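Long-range contacts in purine nucleoside phosphorylase (Caulobacter vibrioides, PDB 1XFJ), which probably phosphorolyses purine nucleosides such as inosine and S-methyl-5'-thioadenosine and deaminates adenosine: residues Asp69-Gln75 / Gly104-Met110; Pro116-Val120 / Leu254-Thr258; Lys33-Asp37 / Asp247-Gly251; Gly168-Tyr172 / Asp228-Glu232. All blocks are in the same frame, centred on the assembly; numbering follows the deposited sequence.

Contact 1 (Asp69-Gln75 / Gly104-Met110); sequences DLNVCYQ and GVICGAM
Leu70 and Ile106 meet on one face of a parallel strand pair, their side chains set at a slant so that Leu70 CD1 lies 3.6 Å from Ile106 CG2. Leu70 reaches this methyl because its CG stands trans to the backbone N (chi1 -169°), which turns the isobutyl group toward the neighbouring strand. Further along the same face, Val72 CG1 lies 3.7 Å from Met110 CG. Met110, present as selenomethionine, bends at its third torsion and brings CE to 3.5 Å from Cys73 O. Between the two pairs, the bare face of Gly108 leaves room for Val72 CG2, which a side chain there would crowd. Asn71 projects from the other face and lies nearly perpendicular to Val105, whose CG1 is its apolar neighbour. Parallel-sheet hydrogen bonds join the backbones: Asn71 both donates, from N to Ile106 O (2.9 Å), and accepts, at O from Gly108 N, while Ile106 N binds Asp69 O. Beyond them a water links Cys73 N with Gly108 O. Strand 70-72 is the edge of a five-stranded sheet, with 106-111 between it and 253-259; Cys107 faces strands 97-100 and 126-132 of the second sheet, while Ile106 packs on Phe63 beyond helix 49-62.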
loop_
_atom_site.group_PDB
_atom_site.type_symbol
_atom_site.label_atom_id
_atom_site.label_comp_id
_atom_site.label_asym_id
_atom_site.label_seq_id
_atom_site.Cartn_x
_atom_site.Cartn_y
_atom_site.Cartn_z
ATOM N N ASP A 69 -12.663 5.655 12.629
ATOM C CA ASP A 69 -11.406 6.349 12.373
ATOM C C ASP A 69 -10.607 5.769 11.207
ATOM O O ASP A 69 -9.581 6.325 10.820
ATOM C CB ASP A 69 -10.542 6.338 13.636
ATOM C CG ASP A 69 -11.263 6.921 14.841
ATOM O OD1 ASP A 69 -11.772 8.060 14.741
ATOM O OD2 ASP A 69 -11.317 6.244 15.886
ATOM N N LEU A 70 -11.072 4.657 10.648
ATOM C CA LEU A 70 -10.369 4.034 9.536
ATOM C C LEU A 70 -10.921 4.517 8.199
ATOM O O LEU A 70 -12.118 4.415 7.931
ATOM C CB LEU A 70 -10.471 2.509 9.633
ATOM C CG LEU A 70 -9.582 1.696 8.689
ATOM C CD1 LEU A 70 -8.126 2.131 8.824
ATOM C CD2 LEU A 70 -9.727 0.216 9.017
ATOM N N ASN A 71 -10.031 5.047 7.367
ATOM C CA ASN A 71 -10.405 5.571 6.060
ATOM C C ASN A 71 -9.693 4.797 4.950
ATOM O O ASN A 71 -8.481 4.928 4.763
ATOM C CB ASN A 71 -10.033 7.056 5.975
ATOM C CG ASN A 71 -10.758 7.913 7.011
ATOM O OD1 ASN A 71 -11.781 8.534 6.717
ATOM N ND2 ASN A 71 -10.228 7.947 8.229
ATOM N N VAL A 72 -10.451 3.987 4.217
ATOM C CA VAL A 72 -9.898 3.200 3.121
ATOM C C VAL A 72 -10.806 3.357 1.903
ATOM O O VAL A 72 -12.027 3.304 2.017
ATOM C CB VAL A 72 -9.791 1.711 3.503
ATOM C CG1 VAL A 72 -9.147 0.924 2.370
ATOM C CG2 VAL A 72 -8.974 1.565 4.783
ATOM N N CYS A 73 -10.201 3.555 0.738
ATOM C CA CYS A 73 -10.953 3.750 -0.499
ATOM C C CYS A 73 -11.414 2.485 -1.194
ATOM O O CYS A 73 -11.043 1.370 -0.829
ATOM C CB CYS A 73 -10.109 4.508 -1.528
ATOM S SG CYS A 73 -9.582 6.149 -1.086
ATOM N N TYR A 74 -12.241 2.707 -2.212
ATOM C CA TYR A 74 -12.719 1.662 -3.101
ATOM C C TYR A 74 -11.596 1.866 -4.109
ATOM O O TYR A 74 -11.657 2.766 -4.942
ATOM C CB TYR A 74 -14.064 2.055 -3.718
ATOM C CG TYR A 74 -14.536 1.169 -4.856
ATOM C CD1 TYR A 74 -14.830 -0.180 -4.649
ATOM C CD2 TYR A 74 -14.723 1.695 -6.135
ATOM C CE1 TYR A 74 -15.305 -0.983 -5.692
ATOM C CE2 TYR A 74 -15.193 0.904 -7.182
ATOM C CZ TYR A 74 -15.483 -0.431 -6.956
ATOM O OH TYR A 74 -15.952 -1.205 -7.998
ATOM N N GLN A 75 -10.545 1.063 -3.991
ATOM C CA GLN A 75 -9.381 1.204 -4.855
ATOM C C GLN A 75 -9.621 0.741 -6.286
ATOM O O GLN A 75 -10.129 -0.354 -6.523
ATOM C CB GLN A 75 -8.200 0.468 -4.218
ATOM C CG GLN A 75 -8.068 0.786 -2.735
ATOM C CD GLN A 75 -6.822 0.204 -2.095
ATOM O OE1 GLN A 75 -6.333 -0.854 -2.498
ATOM N NE2 GLN A 75 -6.314 0.886 -1.075
ATOM N N GLY A 104 -6.239 11.570 14.628
ATOM C CA GLY A 104 -7.268 10.563 14.815
ATOM C C GLY A 104 -7.630 9.814 13.550
ATOM O O GLY A 104 -8.068 8.663 13.607
ATOM N N VAL A 105 -7.456 10.460 12.401
ATOM C CA VAL A 105 -7.769 9.824 11.129
ATOM C C VAL A 105 -6.697 8.806 10.760
ATOM O O VAL A 105 -5.505 9.111 10.781
ATOM C CB VAL A 105 -7.880 10.861 9.990
ATOM C CG1 VAL A 105 -7.991 10.152 8.644
ATOM C CG2 VAL A 105 -9.094 11.741 10.217
ATOM N N ILE A 106 -7.129 7.596 10.433
ATOM C CA ILE A 106 -6.208 6.536 10.051
ATOM C C ILE A 106 -6.286 6.375 8.538
ATOM O O ILE A 106 -7.299 5.922 8.015
ATOM C CB ILE A 106 -6.592 5.194 10.709
ATOM C CG1 ILE A 106 -6.632 5.348 12.229
ATOM C CG2 ILE A 106 -5.590 4.118 10.320
ATOM C CD1 ILE A 106 -7.195 4.132 12.949
ATOM N N CYS A 107 -5.223 6.767 7.841
ATOM C CA CYS A 107 -5.179 6.648 6.389
ATOM C C CYS A 107 -4.713 5.243 6.037
ATOM O O CYS A 107 -3.633 4.826 6.446
ATOM C CB CYS A 107 -4.209 7.675 5.800
ATOM S SG CYS A 107 -4.629 9.391 6.162
ATOM N N GLY A 108 -5.520 4.513 5.272
ATOM C CA GLY A 108 -5.141 3.158 4.924
ATOM C C GLY A 108 -5.220 2.811 3.452
ATOM O O GLY A 108 -5.963 3.430 2.688
ATOM N N ALA A 109 -4.424 1.819 3.065
ATOM C CA ALA A 109 -4.374 1.317 1.697
ATOM C C ALA A 109 -4.354 -0.207 1.783
ATOM O O ALA A 109 -3.753 -0.770 2.701
ATOM C CB ALA A 109 -3.116 1.819 0.985
HETATM N N MSE A 110 -5.014 -0.863 0.833
HETATM C CA MSE A 110 -5.084 -2.323 0.797
HETATM C C MSE A 110 -4.248 -2.889 -0.340
HETATM O O MSE A 110 -4.116 -2.265 -1.392
HETATM C CB MSE A 110 -6.519 -2.793 0.577
HETATM C CG MSE A 110 -7.525 -2.349 1.598
HETATM SE SE MSE A 110 -9.238 -3.057 1.079
HETATM C CE MSE A 110 -9.622 -1.852 -0.385
HETATM O O HOH W 1 -7.315 3.278 0.266
#

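Contact 2 (Pro116-Val120 / Leu254-Thr258); sequences PVLLV and LSAIT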
loop_
_atom_site.group_PDB
_atom_site.type_symbol
_atom_site.label_atom_id
_atom_site.label_comp_id
_atom_site.label_asym_id
_atom_site.label_seq_id
_atom_site.Cartn_x
_atom_site.Cartn_y
_atom_site.Cartn_z
ATOM N N PRO A 116 2.115 -0.849 -1.115
ATOM C CA PRO A 116 1.472 0.172 -0.289
ATOM C C PRO A 116 2.563 1.181 0.061
ATOM O O PRO A 116 3.721 0.805 0.248
ATOM C CB PRO A 116 1.000 -0.619 0.926
ATOM C CG PRO A 116 2.088 -1.634 1.094
ATOM C CD PRO A 116 2.375 -2.076 -0.338
ATOM N N VAL A 117 2.207 2.455 0.131
ATOM C CA VAL A 117 3.187 3.479 0.462
ATOM C C VAL A 117 2.665 4.378 1.569
ATOM O O VAL A 117 1.562 4.910 1.479
ATOM C CB VAL A 117 3.529 4.357 -0.765
ATOM C CG1 VAL A 117 4.671 5.305 -0.422
ATOM C CG2 VAL A 117 3.902 3.478 -1.949
ATOM N N LEU A 118 3.465 4.534 2.618
ATOM C CA LEU A 118 3.093 5.390 3.734
ATOM C C LEU A 118 4.020 6.598 3.692
ATOM O O LEU A 118 5.243 6.449 3.620
ATOM C CB LEU A 118 3.251 4.638 5.055
ATOM C CG LEU A 118 2.405 3.367 5.178
ATOM C CD1 LEU A 118 2.642 2.720 6.539
ATOM C CD2 LEU A 118 0.933 3.708 4.997
ATOM N N LEU A 119 3.432 7.790 3.722
ATOM C CA LEU A 119 4.209 9.020 3.665
ATOM C C LEU A 119 3.846 9.957 4.799
ATOM O O LEU A 119 2.742 9.897 5.339
ATOM C CB LEU A 119 3.963 9.753 2.345
ATOM C CG LEU A 119 4.165 8.985 1.042
ATOM C CD1 LEU A 119 2.861 8.316 0.647
ATOM C CD2 LEU A 119 4.603 9.953 -0.052
ATOM N N VAL A 120 4.770 10.847 5.135
ATOM C CA VAL A 120 4.531 11.796 6.206
ATOM C C VAL A 120 5.475 12.986 6.152
ATOM O O VAL A 120 6.637 12.851 5.780
ATOM C CB VAL A 120 4.699 11.116 7.591
ATOM C CG1 VAL A 120 6.071 10.484 7.692
ATOM C CG2 VAL A 120 4.513 12.135 8.711
ATOM N N LEU A 254 -3.688 -4.704 4.953
ATOM C CA LEU A 254 -3.848 -3.273 5.155
ATOM C C LEU A 254 -2.521 -2.662 5.583
ATOM O O LEU A 254 -1.723 -3.302 6.259
ATOM C CB LEU A 254 -4.890 -2.987 6.238
ATOM C CG LEU A 254 -5.274 -1.505 6.330
ATOM C CD1 LEU A 254 -6.116 -1.141 5.123
ATOM C CD2 LEU A 254 -6.046 -1.227 7.604
ATOM N N SER A 255 -2.287 -1.424 5.161
ATOM C CA SER A 255 -1.092 -0.678 5.535
ATOM C C SER A 255 -1.682 0.674 5.891
ATOM O O SER A 255 -2.479 1.213 5.129
ATOM C CB SER A 255 -0.124 -0.550 4.360
ATOM O OG SER A 255 0.384 -1.818 3.984
ATOM N N ALA A 256 -1.323 1.220 7.044
ATOM C CA ALA A 256 -1.913 2.493 7.434
ATOM C C ALA A 256 -1.021 3.361 8.297
ATOM O O ALA A 256 -0.047 2.896 8.887
ATOM C CB ALA A 256 -3.239 2.243 8.149
ATOM N N ILE A 257 -1.380 4.636 8.371
ATOM C CA ILE A 257 -0.619 5.594 9.150
ATOM C C ILE A 257 -1.593 6.628 9.700
ATOM O O ILE A 257 -2.632 6.898 9.096
ATOM C CB ILE A 257 0.464 6.265 8.263
ATOM C CG1 ILE A 257 1.338 7.191 9.109
ATOM C CG2 ILE A 257 -0.194 7.017 7.106
ATOM C CD1 ILE A 257 2.598 7.652 8.379
ATOM N N THR A 258 -1.267 7.199 10.850
ATOM C CA THR A 258 -2.158 8.176 11.458
ATOM C C THR A 258 -1.422 9.196 12.308
ATOM O O THR A 258 -0.338 8.928 12.830
ATOM C CB THR A 258 -3.193 7.476 12.365
ATOM O OG1 THR A 258 -4.107 8.442 12.897
ATOM C CG2 THR A 258 -2.491 6.773 13.521
#
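Two apolar pairs cross the contact: Leu118 CD2 lies 4.1 Å from Ile257 CG2, and at the far end Ile257 CD1 comes to 4.1 Å from Val120 CB. Ile257 can serve both neighbours because its two branches part: with CG1 trans to the backbone N (chi1 -176°), the longer arm runs out to Val120 while CG2 stays beside Leu118. Branched aliphatic residues suit this buried interface, where they fill the space between the sheets with methyl groups. The strands run almost parallel, 6° apart with axes 7.2 Å from each other, too far for backbone pairing. They belong to different sheets, 115-121 to the six-stranded one and 253-259 to the five-stranded one, which are laid face to face in the alpha-beta-beta-alpha sandwich of this protein. Side chain also meets backbone: Leu118 CD1 rests 3.6 Å from Ala256 O, and Ile257 CD1 lies 3.8 Å from Leu119 O. A mixed polar and apolar touch occupies the other end, where the compact Ser255 sets its OG 3.3 Å from Pro116 CB and 3.4 Å from CG of the same ring. Phe24 of strand 20-25 touches both Leu118 and Ser255.

Contact 3 (Lys33-Asp37 / Asp247-Gly251); sequences KGIYD and DGDYG
Tyr36 meets Asp249 with the hydroxyl end of its ring, and its OH donates a short hydrogen bond of 2.6 Å to Asp249 OD2. The bond uses the anti lone pair of OD2, the one turned away from the other carboxylate oxygen. Ring and carboxylate planes stand 65° apart, and Asp249 comes in at the ring edge, as does Tyr250 O, 3.9 Å from Tyr36 CE1. One face of the ring is covered by its own neighbour: Ile35 CG1 sits 3.6 Å above the ring plane, over the centre. The torsion that places it there (chi1 60°) puts CG1 between the backbone N and the carbonyl carbon, and the arm continues until CD1 is 3.7 Å from Asp249 O. The backbones come closest at Tyr36 and Gly251, whose CA atoms are 4.7 Å apart, and a water joins Ile35 O to Gly251 N. The buried Asp249 suits its place as an acceptor with several partners: OD2 also takes the N-H of Gln46, while OD1 forms a salt bridge with Arg252. Here the loop between strand 20-25 and helix 49-62 is tied to the one leading from helix 239-244 into strand 253-259.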
loop_
_atom_site.group_PDB
_atom_site.type_symbol
_atom_site.label_atom_id
_atom_site.label_comp_id
_atom_site.label_asym_id
_atom_site.label_seq_id
_atom_site.Cartn_x
_atom_site.Cartn_y
_atom_site.Cartn_z
ATOM N N LYS A 33 -11.464 -17.106 7.782
ATOM C CA LYS A 33 -11.136 -18.508 7.555
ATOM C C LYS A 33 -10.737 -18.831 6.121
ATOM O O LYS A 33 -10.891 -18.014 5.215
ATOM C CB LYS A 33 -12.338 -19.380 7.935
ATOM C CG LYS A 33 -12.860 -19.176 9.347
ATOM C CD LYS A 33 -11.951 -19.813 10.380
ATOM C CE LYS A 33 -12.614 -19.829 11.748
ATOM N NZ LYS A 33 -11.813 -20.585 12.749
ATOM N N GLY A 34 -10.227 -20.046 5.935
ATOM C CA GLY A 34 -9.827 -20.508 4.619
ATOM C C GLY A 34 -8.727 -19.704 3.958
ATOM O O GLY A 34 -7.704 -19.396 4.572
ATOM N N ILE A 35 -8.934 -19.371 2.689
ATOM C CA ILE A 35 -7.947 -18.604 1.944
ATOM C C ILE A 35 -7.751 -17.214 2.539
ATOM O O ILE A 35 -6.734 -16.565 2.299
ATOM C CB ILE A 35 -8.356 -18.453 0.459
ATOM C CG1 ILE A 35 -9.699 -17.732 0.355
ATOM C CG2 ILE A 35 -8.439 -19.823 -0.196
ATOM C CD1 ILE A 35 -10.075 -17.350 -1.066
ATOM N N TYR A 36 -8.723 -16.763 3.327
ATOM C CA TYR A 36 -8.656 -15.439 3.941
ATOM C C TYR A 36 -8.023 -15.500 5.328
ATOM O O TYR A 36 -7.893 -14.474 6.005
ATOM C CB TYR A 36 -10.067 -14.857 4.067
ATOM C CG TYR A 36 -10.847 -14.867 2.773
ATOM C CD1 TYR A 36 -10.493 -14.031 1.718
ATOM C CD2 TYR A 36 -11.931 -15.726 2.598
ATOM C CE1 TYR A 36 -11.198 -14.051 0.514
ATOM C CE2 TYR A 36 -12.642 -15.758 1.406
ATOM C CZ TYR A 36 -12.272 -14.921 0.367
ATOM O OH TYR A 36 -12.974 -14.968 -0.816
ATOM N N ASP A 37 -7.615 -16.702 5.726
ATOM C CA ASP A 37 -7.036 -16.966 7.044
ATOM C C ASP A 37 -6.564 -15.774 7.869
ATOM O O ASP A 37 -5.475 -15.239 7.681
ATOM C CB ASP A 37 -5.923 -18.015 6.929
ATOM C CG ASP A 37 -5.282 -18.347 8.274
ATOM O OD1 ASP A 37 -5.952 -18.213 9.322
ATOM O OD2 ASP A 37 -4.102 -18.758 8.282
ATOM N N ASP A 247 -7.157 -20.010 -6.877
ATOM C CA ASP A 247 -8.132 -19.530 -5.908
ATOM C C ASP A 247 -8.859 -18.431 -6.675
ATOM O O ASP A 247 -8.241 -17.701 -7.450
ATOM C CB ASP A 247 -7.462 -18.932 -4.664
ATOM C CG ASP A 247 -6.603 -19.935 -3.912
ATOM O OD1 ASP A 247 -6.973 -21.126 -3.853
ATOM O OD2 ASP A 247 -5.558 -19.522 -3.361
ATOM N N GLY A 248 -10.165 -18.321 -6.477
ATOM C CA GLY A 248 -10.920 -17.309 -7.191
ATOM C C GLY A 248 -10.934 -15.970 -6.485
ATOM O O GLY A 248 -11.650 -15.060 -6.891
ATOM N N ASP A 249 -10.136 -15.848 -5.431
ATOM C CA ASP A 249 -10.071 -14.608 -4.665
ATOM C C ASP A 249 -8.878 -14.685 -3.722
ATOM O O ASP A 249 -8.161 -15.684 -3.700
ATOM C CB ASP A 249 -11.375 -14.430 -3.876
ATOM C CG ASP A 249 -11.524 -13.043 -3.277
ATOM O OD1 ASP A 249 -10.994 -12.071 -3.855
ATOM O OD2 ASP A 249 -12.197 -12.923 -2.233
ATOM N N TYR A 250 -8.664 -13.633 -2.943
ATOM C CA TYR A 250 -7.547 -13.605 -2.010
ATOM C C TYR A 250 -7.789 -12.577 -0.920
ATOM O O TYR A 250 -8.587 -11.656 -1.091
ATOM C CB TYR A 250 -6.253 -13.273 -2.757
ATOM C CG TYR A 250 -6.413 -12.144 -3.749
ATOM C CD1 TYR A 250 -6.269 -10.813 -3.361
ATOM C CD2 TYR A 250 -6.772 -12.410 -5.069
ATOM C CE1 TYR A 250 -6.485 -9.769 -4.270
ATOM C CE2 TYR A 250 -6.989 -11.384 -5.978
ATOM C CZ TYR A 250 -6.848 -10.069 -5.577
ATOM O OH TYR A 250 -7.081 -9.067 -6.490
ATOM N N GLY A 251 -7.105 -12.753 0.205
ATOM C CA GLY A 251 -7.242 -11.820 1.304
ATOM C C GLY A 251 -6.482 -10.554 0.962
ATOM O O GLY A 251 -5.600 -10.577 0.100
HETATM O O HOH W 2 -5.630 -15.399 0.108
#

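Contact 4 (Gly168-Tyr172 / Asp228-Glu232); sequences GPKSY and DTRAE
The carboxylate of Asp228 is the flat group at the centre, approached by Gly168 and Ser171 from quite different directions. Gly168 N lies well above its plane, 68° out of it, yet donates a straight bond of 3.1 Å to Asp228 OD1 (167° at the hydrogen). Ser171 OG comes in nearer the plane, on the syn side and tilted 27°, giving its proton to Asp228 OD2 at 2.8 Å. With CG trans to its backbone N, the carboxylate of Asp228 extends toward both donors. Glycine fits at position 168 because the side facing Asp228 bears no side chain, so the acid can lie close to the backbone N-H. Serine is small enough to turn its hydroxyl to the acid while its CB packs 3.7 Å from Arg230 CD. A water connects Ser171 O with Arg230 NE, adding a solvent-mediated tie. Lys170 NZ forms a long salt bridge of 3.5 Å to Asp228 OD2, but the ammonium position is uncertain. On the partner side, Ser171 N and Tyr172 N both bind Gly168 O, closing a compact turn. Arg241 of helix 239-244 holds the carbonyls of Thr229 and Arg230. Within its own loop, Asp228 OD1 receives weak bonds from Arg230 N and Ala231 N, and separately the backbone Asp228 O accepts from Glu232 N at 3.0 Å. This pattern is consistent with an Asx motif at the start of a helix-like turn, here joining the loops that follow two adjacent parallel strands, 160-163 and 221-224, in the six-stranded sheet.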
loop_
_atom_site.group_PDB
_atom_site.type_symbol
_atom_site.label_atom_id
_atom_site.label_comp_id
_atom_site.label_asym_id
_atom_site.label_seq_id
_atom_site.Cartn_x
_atom_site.Cartn_y
_atom_site.Cartn_z
ATOM N N GLY A 168 7.882 -9.090 -4.739
ATOM C CA GLY A 168 9.276 -8.769 -4.989
ATOM C C GLY A 168 9.821 -9.020 -6.381
ATOM O O GLY A 168 9.208 -9.725 -7.180
ATOM N N PRO A 169 10.996 -8.451 -6.693
ATOM C CA PRO A 169 11.648 -8.601 -7.998
ATOM C C PRO A 169 11.973 -10.041 -8.374
ATOM O O PRO A 169 12.215 -10.343 -9.542
ATOM C CB PRO A 169 12.899 -7.735 -7.862
ATOM C CG PRO A 169 13.187 -7.775 -6.394
ATOM C CD PRO A 169 11.809 -7.610 -5.801
ATOM N N LYS A 170 11.983 -10.934 -7.390
ATOM C CA LYS A 170 12.267 -12.336 -7.670
ATOM C C LYS A 170 10.956 -13.078 -7.903
ATOM O O LYS A 170 10.952 -14.241 -8.315
ATOM C CB LYS A 170 13.010 -12.981 -6.494
ATOM C CG LYS A 170 12.175 -13.136 -5.228
ATOM C CD LYS A 170 13.003 -13.714 -4.086
ATOM C CE LYS A 170 12.185 -13.867 -2.811
ATOM N NZ LYS A 170 11.105 -14.877 -2.965
ATOM N N SER A 171 9.845 -12.393 -7.651
ATOM C CA SER A 171 8.523 -12.998 -7.781
ATOM C C SER A 171 7.600 -12.428 -8.854
ATOM O O SER A 171 6.689 -13.116 -9.318
ATOM C CB SER A 171 7.797 -12.908 -6.434
ATOM O OG SER A 171 8.478 -13.633 -5.422
ATOM N N TYR A 172 7.830 -11.180 -9.245
ATOM C CA TYR A 172 6.962 -10.509 -10.212
ATOM C C TYR A 172 7.271 -10.765 -11.690
ATOM O O TYR A 172 7.967 -9.980 -12.332
ATOM C CB TYR A 172 6.981 -9.002 -9.933
ATOM C CG TYR A 172 5.760 -8.245 -10.420
ATOM C CD1 TYR A 172 4.753 -8.888 -11.139
ATOM C CD2 TYR A 172 5.627 -6.878 -10.178
ATOM C CE1 TYR A 172 3.644 -8.188 -11.609
ATOM C CE2 TYR A 172 4.521 -6.168 -10.642
ATOM C CZ TYR A 172 3.539 -6.829 -11.358
ATOM O OH TYR A 172 2.464 -6.129 -11.843
ATOM N N ASP A 228 8.582 -9.787 0.704
ATOM C CA ASP A 228 7.934 -10.276 -0.519
ATOM C C ASP A 228 6.623 -11.005 -0.211
ATOM O O ASP A 228 6.632 -12.113 0.318
ATOM C CB ASP A 228 8.893 -11.232 -1.238
ATOM C CG ASP A 228 8.462 -11.555 -2.657
ATOM O OD1 ASP A 228 7.252 -11.530 -2.948
ATOM O OD2 ASP A 228 9.351 -11.855 -3.480
ATOM N N THR A 229 5.503 -10.385 -0.566
ATOM C CA THR A 229 4.189 -10.969 -0.307
ATOM C C THR A 229 3.991 -12.347 -0.933
ATOM O O THR A 229 3.452 -13.257 -0.298
ATOM C CB THR A 229 3.072 -10.044 -0.823
ATOM O OG1 THR A 229 3.335 -9.696 -2.188
ATOM C CG2 THR A 229 3.000 -8.778 0.018
ATOM N N ARG A 230 4.424 -12.500 -2.178
ATOM C CA ARG A 230 4.267 -13.766 -2.883
ATOM C C ARG A 230 5.111 -14.885 -2.291
ATOM O O ARG A 230 4.666 -16.032 -2.201
ATOM C CB ARG A 230 4.624 -13.583 -4.362
ATOM C CG ARG A 230 4.445 -14.831 -5.224
ATOM C CD ARG A 230 5.706 -15.683 -5.254
ATOM N NE ARG A 230 5.567 -16.842 -6.133
ATOM C CZ ARG A 230 4.948 -17.971 -5.799
ATOM N NH1 ARG A 230 4.405 -18.106 -4.595
ATOM N NH2 ARG A 230 4.868 -18.967 -6.671
ATOM N N ALA A 231 6.325 -14.544 -1.880
ATOM C CA ALA A 231 7.250 -15.523 -1.328
ATOM C C ALA A 231 6.978 -15.947 0.112
ATOM O O ALA A 231 7.227 -17.097 0.470
ATOM C CB ALA A 231 8.672 -14.998 -1.444
ATOM N N GLU A 232 6.475 -15.032 0.935
ATOM C CA GLU A 232 6.223 -15.343 2.342
ATOM C C GLU A 232 4.759 -15.593 2.677
ATOM O O GLU A 232 4.098 -14.752 3.285
ATOM C CB GLU A 232 6.757 -14.213 3.224
ATOM C CG GLU A 232 8.209 -13.854 2.950
ATOM C CD GLU A 232 8.733 -12.814 3.915
ATOM O OE1 GLU A 232 8.852 -13.128 5.116
ATOM O OE2 GLU A 232 9.019 -11.682 3.471
HETATM O O HOH W 3 6.092 -15.836 -8.834
#

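In the fold
From the N terminus, 33-37 opens contact 3, which stays open while contact 1 forms and closes between 69-75 and 104-110, completing an edge of the five-stranded sheet. Strand 106-111 then leads into 115-121, where contact 2 opens. Contact 4 begins and ends within both longer loops, joining two connections beyond the six-stranded sheet. Segment 247-251 closes contact 3, and 254-258 closes contact 2 soon after, so these two cross. Contacts 1 and 2 touch, since strands 106-111 and 253-259 are sheet neighbours; contact 2 packs the two sheets face to face. Contacts 3 and 4, with centres about 18 Å apart, tie peripheral loops without touching.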